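Local coordinates for vacuolar-sorting protein BRO1 (Saccharomyces cerevisiae, PDB 1ZB1), which acts as an endosomal adapter that recruits the deubiquitinase DOA4 and helps sort cargo proteins into the intralumenal vesicles of multivesicular bodies, at residues H253-G264 with F279-S290. Sequence-based numbering, arbitrary orientation.
Sequences HFYKSLSAYYHG and FLDFSMQQLISS
Ser-257 and Ser-283 clasp each other where the two helices run closest, their CA atoms 4.3 Å apart. Each hydroxyl reaches across to the other's carbonyl: Ser-283 OG gives to Ser-257 O at 2.8 Å and Ser-257 OG to Ser-283 O at 2.9 Å. Both come from above the carbonyl plane, and each oxygen also accepts the i+4 N-H of its own helix, from Tyr-261 and Leu-287. With OG anti to the backbone N in both serines, the hydroxyls lie across the gap. One turn on, Ala-260 CB sits against the edge of the Phe-282 ring, 3.6 Å from CD2; a further turn along, Leu-280 CD2 lies 3.6 Å from Gly-264 CA. His-263 turns its edge onto the face of Phe-279, a T-shaped pair with planes at 66°. Helix 303-322 covers the flank beyond the serines, bringing Phe-306 and Leu-310.

The other flank, bounded by Phe-282, is more exposed and more polar. There Gln-286, bent at chi2, crosses Lys-256 obliquely, and its OE1 accepts a nearly straight bond from His-253 ND1 (3.0 Å, 171°), while Ser-289 CB covers one face of that imidazole. Small residues at the centre bring the axes within 7.6 Å, an antiparallel helical hairpin in the mainly helical Bro1 domain.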
ATOM      1  N   HIS A 253     -16.281  -7.123  -6.698  1.00 24.73           N
ATOM      2  CA  HIS A 253     -17.706  -7.329  -6.950  1.00 25.63           C
ATOM      3  C   HIS A 253     -18.545  -6.675  -5.854  1.00 24.53           C
ATOM      4  O   HIS A 253     -19.569  -6.060  -6.134  1.00 23.63           O
ATOM      5  CB  HIS A 253     -18.049  -8.822  -7.009  1.00 28.03           C
ATOM      6  CG  HIS A 253     -17.530  -9.514  -8.228  1.00 28.80           C
ATOM      7  ND1 HIS A 253     -17.922  -9.165  -9.502  1.00 30.37           N
ATOM      8  CD2 HIS A 253     -16.651 -10.533  -8.367  1.00 29.48           C
ATOM      9  CE1 HIS A 253     -17.305  -9.940 -10.376  1.00 31.61           C
ATOM     10  NE2 HIS A 253     -16.528 -10.779  -9.713  1.00 32.12           N
ATOM     11  N   PHE A 254     -18.109  -6.804  -4.605  1.00 24.90           N
ATOM     12  CA  PHE A 254     -18.860  -6.224  -3.494  1.00 25.38           C
ATOM     13  C   PHE A 254     -19.012  -4.708  -3.583  1.00 26.81           C
ATOM     14  O   PHE A 254     -20.088  -4.166  -3.313  1.00 25.02           O
ATOM     15  CB  PHE A 254     -18.213  -6.563  -2.154  1.00 26.14           C
ATOM     16  CG  PHE A 254     -18.957  -6.002  -0.976  1.00 29.09           C
ATOM     17  CD1 PHE A 254     -20.182  -6.537  -0.596  1.00 31.28           C
ATOM     18  CD2 PHE A 254     -18.451  -4.916  -0.267  1.00 30.14           C
ATOM     19  CE1 PHE A 254     -20.896  -6.000   0.473  1.00 30.37           C
ATOM     20  CE2 PHE A 254     -19.154  -4.370   0.803  1.00 31.21           C
ATOM     21  CZ  PHE A 254     -20.382  -4.914   1.175  1.00 30.47           C
ATOM     22  N   TYR A 255     -17.938  -4.014  -3.946  1.00 24.47           N
ATOM     23  CA  TYR A 255     -18.021  -2.568  -4.039  1.00 25.96           C
ATOM     24  C   TYR A 255     -18.779  -2.125  -5.284  1.00 25.77           C
ATOM     25  O   TYR A 255     -19.405  -1.067  -5.293  1.00 27.50           O
ATOM     26  CB  TYR A 255     -16.617  -1.957  -3.930  1.00 23.70           C
ATOM     27  CG  TYR A 255     -16.166  -1.961  -2.482  1.00 23.26           C
ATOM     28  CD1 TYR A 255     -16.849  -1.204  -1.528  1.00 23.70           C
ATOM     29  CD2 TYR A 255     -15.130  -2.787  -2.042  1.00 22.08           C
ATOM     30  CE1 TYR A 255     -16.521  -1.274  -0.174  1.00 22.90           C
ATOM     31  CE2 TYR A 255     -14.795  -2.862  -0.686  1.00 20.36           C
ATOM     32  CZ  TYR A 255     -15.497  -2.106   0.240  1.00 21.80           C
ATOM     33  OH  TYR A 255     -15.199  -2.190   1.584  1.00 22.23           O
ATOM     34  N   LYS A 256     -18.753  -2.947  -6.325  1.00 27.13           N
ATOM     35  CA  LYS A 256     -19.508  -2.623  -7.527  1.00 29.23           C
ATOM     36  C   LYS A 256     -20.990  -2.708  -7.136  1.00 29.54           C
ATOM     37  O   LYS A 256     -21.807  -1.884  -7.550  1.00 29.10           O
ATOM     38  CB  LYS A 256     -19.206  -3.626  -8.641  1.00 30.07           C
ATOM     39  CG  LYS A 256     -20.078  -3.450  -9.868  1.00 33.40           C
ATOM     40  CD  LYS A 256     -19.273  -3.032 -11.081  1.00 37.35           C
ATOM     41  CE  LYS A 256     -18.276  -4.106 -11.496  1.00 38.21           C
ATOM     42  NZ  LYS A 256     -17.572  -3.721 -12.751  1.00 38.23           N
ATOM     43  N   SER A 257     -21.321  -3.709  -6.324  1.00 28.94           N
ATOM     44  CA  SER A 257     -22.688  -3.908  -5.850  1.00 28.67           C
ATOM     45  C   SER A 257     -23.133  -2.730  -4.989  1.00 28.62           C
ATOM     46  O   SER A 257     -24.232  -2.199  -5.165  1.00 28.46           O
ATOM     47  CB  SER A 257     -22.787  -5.193  -5.021  1.00 28.14           C
ATOM     48  OG  SER A 257     -24.058  -5.298  -4.391  1.00 25.77           O
ATOM     49  N   LEU A 258     -22.270  -2.334  -4.058  1.00 29.06           N
ATOM     50  CA  LEU A 258     -22.562  -1.229  -3.154  1.00 29.89           C
ATOM     51  C   LEU A 258     -22.802   0.057  -3.936  1.00 29.96           C
ATOM     52  O   LEU A 258     -23.640   0.881  -3.562  1.00 29.06           O
ATOM     53  CB  LEU A 258     -21.399  -1.029  -2.179  1.00 31.50           C
ATOM     54  CG  LEU A 258     -21.733  -0.295  -0.881  1.00 33.16           C
ATOM     55  CD1 LEU A 258     -22.680  -1.160  -0.056  1.00 34.93           C
ATOM     56  CD2 LEU A 258     -20.457  -0.009  -0.094  1.00 34.34           C
ATOM     57  N   SER A 259     -22.058   0.218  -5.025  1.00 30.41           N
ATOM     58  CA  SER A 259     -22.173   1.398  -5.874  1.00 31.54           C
ATOM     59  C   SER A 259     -23.540   1.457  -6.559  1.00 32.15           C
ATOM     60  O   SER A 259     -24.199   2.500  -6.571  1.00 32.71           O
ATOM     61  CB  SER A 259     -21.073   1.381  -6.934  1.00 30.68           C
ATOM     62  OG  SER A 259     -21.149   2.529  -7.751  1.00 34.18           O
ATOM     63  N   ALA A 260     -23.954   0.335  -7.137  1.00 30.71           N
ATOM     64  CA  ALA A 260     -25.239   0.246  -7.823  1.00 30.88           C
ATOM     65  C   ALA A 260     -26.382   0.464  -6.837  1.00 30.28           C
ATOM     66  O   ALA A 260     -27.364   1.134  -7.150  1.00 32.37           O
ATOM     67  CB  ALA A 260     -25.378  -1.116  -8.496  1.00 30.82           C
ATOM     68  N   TYR A 261     -26.250  -0.110  -5.646  1.00 29.38           N
ATOM     69  CA  TYR A 261     -27.262   0.031  -4.610  1.00 30.26           C
ATOM     70  C   TYR A 261     -27.508   1.504  -4.285  1.00 31.96           C
ATOM     71  O   TYR A 261     -28.642   1.987  -4.350  1.00 31.24           O
ATOM     72  CB  TYR A 261     -26.821  -0.715  -3.347  1.00 28.81           C
ATOM     73  CG  TYR A 261     -27.631  -0.405  -2.098  1.00 29.52           C
ATOM     74  CD1 TYR A 261     -29.013  -0.612  -2.059  1.00 28.98           C
ATOM     75  CD2 TYR A 261     -27.011   0.077  -0.950  1.00 28.31           C
ATOM     76  CE1 TYR A 261     -29.749  -0.347  -0.907  1.00 27.89           C
ATOM     77  CE2 TYR A 261     -27.733   0.345   0.205  1.00 28.54           C
ATOM     78  CZ  TYR A 261     -29.102   0.130   0.221  1.00 29.88           C
ATOM     79  OH  TYR A 261     -29.813   0.395   1.365  1.00 28.52           O
ATOM     80  N   TYR A 262     -26.445   2.224  -3.944  1.00 31.85           N
ATOM     81  CA  TYR A 262     -26.598   3.630  -3.598  1.00 32.20           C
ATOM     82  C   TYR A 262     -27.096   4.489  -4.755  1.00 32.84           C
ATOM     83  O   TYR A 262     -27.852   5.433  -4.537  1.00 34.12           O
ATOM     84  CB  TYR A 262     -25.296   4.171  -3.010  1.00 29.46           C
ATOM     85  CG  TYR A 262     -25.160   3.813  -1.551  1.00 29.38           C
ATOM     86  CD1 TYR A 262     -25.878   4.507  -0.578  1.00 28.09           C
ATOM     87  CD2 TYR A 262     -24.371   2.736  -1.145  1.00 26.91           C
ATOM     88  CE1 TYR A 262     -25.817   4.138   0.760  1.00 28.29           C
ATOM     89  CE2 TYR A 262     -24.305   2.358   0.187  1.00 24.78           C
ATOM     90  CZ  TYR A 262     -25.029   3.062   1.134  1.00 27.57           C
ATOM     91  OH  TYR A 262     -24.973   2.688   2.452  1.00 28.36           O
ATOM     92  N   HIS A 263     -26.699   4.162  -5.980  1.00 33.08           N
ATOM     93  CA  HIS A 263     -27.170   4.929  -7.125  1.00 35.77           C
ATOM     94  C   HIS A 263     -28.672   4.677  -7.269  1.00 36.28           C
ATOM     95  O   HIS A 263     -29.422   5.541  -7.735  1.00 36.46           O
ATOM     96  CB  HIS A 263     -26.437   4.511  -8.401  1.00 36.68           C
ATOM     97  CG  HIS A 263     -26.879   5.259  -9.620  1.00 39.50           C
ATOM     98  ND1 HIS A 263     -27.714   4.710 -10.570  1.00 41.06           N
ATOM     99  CD2 HIS A 263     -26.622   6.523 -10.033  1.00 40.46           C
ATOM    100  CE1 HIS A 263     -27.952   5.603 -11.513  1.00 41.45           C
ATOM    101  NE2 HIS A 263     -27.302   6.713 -11.211  1.00 41.07           N
ATOM    102  N   GLY A 264     -29.101   3.487  -6.858  1.00 35.58           N
ATOM    103  CA  GLY A 264     -30.508   3.136  -6.929  1.00 34.54           C
ATOM    104  C   GLY A 264     -31.300   3.937  -5.914  1.00 34.49           C
ATOM    105  O   GLY A 264     -32.382   4.435  -6.221  1.00 33.34           O
ATOM    106  N   PHE A 279     -31.284  -0.890 -11.369  1.00 37.29           N
ATOM    107  CA  PHE A 279     -29.988  -0.809 -10.708  1.00 36.44           C
ATOM    108  C   PHE A 279     -29.913  -1.672  -9.458  1.00 36.21           C
ATOM    109  O   PHE A 279     -28.838  -2.154  -9.101  1.00 34.17           O
ATOM    110  CB  PHE A 279     -29.644   0.646 -10.379  1.00 34.77           C
ATOM    111  CG  PHE A 279     -28.899   1.338 -11.476  1.00 35.53           C
ATOM    112  CD1 PHE A 279     -27.532   1.127 -11.642  1.00 36.26           C
ATOM    113  CD2 PHE A 279     -29.565   2.162 -12.377  1.00 35.92           C
ATOM    114  CE1 PHE A 279     -26.836   1.726 -12.693  1.00 37.09           C
ATOM    115  CE2 PHE A 279     -28.882   2.766 -13.433  1.00 37.34           C
ATOM    116  CZ  PHE A 279     -27.513   2.547 -13.591  1.00 38.44           C
ATOM    117  N   LEU A 280     -31.044  -1.869  -8.789  1.00 34.82           N
ATOM    118  CA  LEU A 280     -31.056  -2.721  -7.603  1.00 36.57           C
ATOM    119  C   LEU A 280     -30.890  -4.150  -8.105  1.00 36.93           C
ATOM    120  O   LEU A 280     -30.317  -5.007  -7.431  1.00 34.79           O
ATOM    121  CB  LEU A 280     -32.376  -2.570  -6.845  1.00 38.33           C
ATOM    122  CG  LEU A 280     -32.447  -1.418  -5.838  1.00 39.29           C
ATOM    123  CD1 LEU A 280     -31.601  -1.753  -4.624  1.00 41.01           C
ATOM    124  CD2 LEU A 280     -31.968  -0.130  -6.481  1.00 40.95           C
ATOM    125  N   ASP A 281     -31.396  -4.381  -9.310  1.00 38.05           N
ATOM    126  CA  ASP A 281     -31.314  -5.676  -9.970  1.00 39.35           C
ATOM    127  C   ASP A 281     -29.829  -5.956 -10.200  1.00 37.53           C
ATOM    128  O   ASP A 281     -29.318  -7.012  -9.825  1.00 37.67           O
ATOM    129  CB  ASP A 281     -32.051  -5.609 -11.312  1.00 42.66           C
ATOM    130  CG  ASP A 281     -32.440  -6.974 -11.838  1.00 47.21           C
ATOM    131  OD1 ASP A 281     -31.540  -7.802 -12.096  1.00 50.95           O
ATOM    132  OD2 ASP A 281     -33.656  -7.217 -11.996  1.00 51.13           O
ATOM    133  N   PHE A 282     -29.144  -4.989 -10.807  1.00 35.27           N
ATOM    134  CA  PHE A 282     -27.719  -5.105 -11.092  1.00 34.62           C
ATOM    135  C   PHE A 282     -26.913  -5.284  -9.812  1.00 32.32           C
ATOM    136  O   PHE A 282     -25.972  -6.080  -9.768  1.00 33.00           O
ATOM    137  CB  PHE A 282     -27.225  -3.861 -11.833  1.00 34.91           C
ATOM    138  CG  PHE A 282     -25.753  -3.878 -12.130  1.00 36.60           C
ATOM    139  CD1 PHE A 282     -25.222  -4.793 -13.035  1.00 37.37           C
ATOM    140  CD2 PHE A 282     -24.894  -2.981 -11.501  1.00 36.66           C
ATOM    141  CE1 PHE A 282     -23.855  -4.815 -13.312  1.00 37.52           C
ATOM    142  CE2 PHE A 282     -23.525  -2.993 -11.771  1.00 37.80           C
ATOM    143  CZ  PHE A 282     -23.005  -3.912 -12.678  1.00 37.65           C
ATOM    144  N   SER A 283     -27.286  -4.542  -8.775  1.00 30.13           N
ATOM    145  CA  SER A 283     -26.604  -4.622  -7.492  1.00 30.15           C
ATOM    146  C   SER A 283     -26.639  -6.048  -6.943  1.00 30.89           C
ATOM    147  O   SER A 283     -25.620  -6.579  -6.502  1.00 29.89           O
ATOM    148  CB  SER A 283     -27.257  -3.673  -6.488  1.00 27.89           C
ATOM    149  OG  SER A 283     -26.588  -3.712  -5.239  1.00 26.82           O
ATOM    150  N   MET A 284     -27.819  -6.660  -6.970  1.00 31.03           N
ATOM    151  CA  MET A 284     -27.993  -8.022  -6.480  1.00 31.73           C
ATOM    152  C   MET A 284     -27.101  -8.993  -7.251  1.00 29.84           C
ATOM    153  O   MET A 284     -26.510  -9.894  -6.664  1.00 30.21           O
ATOM    154  CB  MET A 284     -29.456  -8.460  -6.614  1.00 33.63           C
ATOM    155  CG  MET A 284     -29.736  -9.866  -6.083  1.00 36.70           C
ATOM    156  SD  MET A 284     -29.524 -10.008  -4.291  1.00 42.62           S
ATOM    157  CE  MET A 284     -27.892 -10.649  -4.171  1.00 44.63           C
ATOM    158  N   GLN A 285     -27.022  -8.806  -8.564  1.00 30.06           N
ATOM    159  CA  GLN A 285     -26.192  -9.650  -9.418  1.00 32.22           C
ATOM    160  C   GLN A 285     -24.747  -9.632  -8.920  1.00 31.81           C
ATOM    161  O   GLN A 285     -24.151 -10.676  -8.659  1.00 29.94           O
ATOM    162  CB  GLN A 285     -26.235  -9.145 -10.864  1.00 34.13           C
ATOM    163  CG  GLN A 285     -27.581  -9.309 -11.561  1.00 40.04           C
ATOM    164  CD  GLN A 285     -27.613  -8.639 -12.928  1.00 42.72           C
ATOM    165  OE1 GLN A 285     -26.713  -8.827 -13.746  1.00 44.35           O
ATOM    166  NE2 GLN A 285     -28.657  -7.853 -13.181  1.00 45.11           N
ATOM    167  N   GLN A 286     -24.195  -8.428  -8.791  1.00 31.25           N
ATOM    168  CA  GLN A 286     -22.827  -8.250  -8.333  1.00 30.13           C
ATOM    169  C   GLN A 286     -22.586  -8.832  -6.947  1.00 29.20           C
ATOM    170  O   GLN A 286     -21.555  -9.459  -6.708  1.00 29.28           O
ATOM    171  CB  GLN A 286     -22.463  -6.767  -8.355  1.00 30.17           C
ATOM    172  CG  GLN A 286     -22.276  -6.222  -9.757  1.00 33.81           C
ATOM    173  CD  GLN A 286     -21.205  -6.978 -10.523  1.00 36.18           C
ATOM    174  OE1 GLN A 286     -20.082  -7.148 -10.038  1.00 38.34           O
ATOM    175  NE2 GLN A 286     -21.541  -7.429 -11.723  1.00 36.31           N
ATOM    176  N   LEU A 287     -23.528  -8.628  -6.030  1.00 28.17           N
ATOM    177  CA  LEU A 287     -23.367  -9.170  -4.688  1.00 28.53           C
ATOM    178  C   LEU A 287     -23.278 -10.695  -4.761  1.00 30.11           C
ATOM    179  O   LEU A 287     -22.458 -11.315  -4.079  1.00 30.09           O
ATOM    180  CB  LEU A 287     -24.539  -8.769  -3.792  1.00 27.49           C
ATOM    181  CG  LEU A 287     -24.496  -9.391  -2.395  1.00 24.80           C
ATOM    182  CD1 LEU A 287     -23.266  -8.905  -1.656  1.00 26.58           C
ATOM    183  CD2 LEU A 287     -25.758  -9.025  -1.621  1.00 28.61           C
ATOM    184  N   ILE A 288     -24.126 -11.301  -5.584  1.00 30.25           N
ATOM    185  CA  ILE A 288     -24.099 -12.754  -5.726  1.00 31.49           C
ATOM    186  C   ILE A 288     -22.755 -13.187  -6.322  1.00 30.83           C
ATOM    187  O   ILE A 288     -22.178 -14.187  -5.899  1.00 31.43           O
ATOM    188  CB  ILE A 288     -25.265 -13.256  -6.615  1.00 31.41           C
ATOM    189  CG1 ILE A 288     -26.594 -13.049  -5.883  1.00 31.64           C
ATOM    190  CG2 ILE A 288     -25.085 -14.741  -6.934  1.00 30.60           C
ATOM    191  CD1 ILE A 288     -27.827 -13.300  -6.738  1.00 34.22           C
ATOM    192  N   SER A 289     -22.254 -12.422  -7.289  1.00 31.62           N
ATOM    193  CA  SER A 289     -20.970 -12.726  -7.921  1.00 31.43           C
ATOM    194  C   SER A 289     -19.805 -12.753  -6.921  1.00 30.73           C
ATOM    195  O   SER A 289     -18.822 -13.464  -7.128  1.00 30.04           O
ATOM    196  CB  SER A 289     -20.650 -11.697  -9.013  1.00 31.27           C
ATOM    197  OG  SER A 289     -21.458 -11.871 -10.160  1.00 33.55           O
ATOM    198  N   SER A 290     -19.919 -11.983  -5.842  1.00 28.42           N
ATOM    199  CA  SER A 290     -18.857 -11.904  -4.842  1.00 28.58           C
ATOM    200  C   SER A 290     -18.855 -13.049  -3.840  1.00 28.06           C
ATOM    201  O   SER A 290     -17.823 -13.361  -3.242  1.00 24.50           O
ATOM    202  CB  SER A 290     -18.968 -10.598  -4.055  1.00 29.85           C
ATOM    203  OG  SER A 290     -20.006 -10.681  -3.088  1.00 28.18           O
TER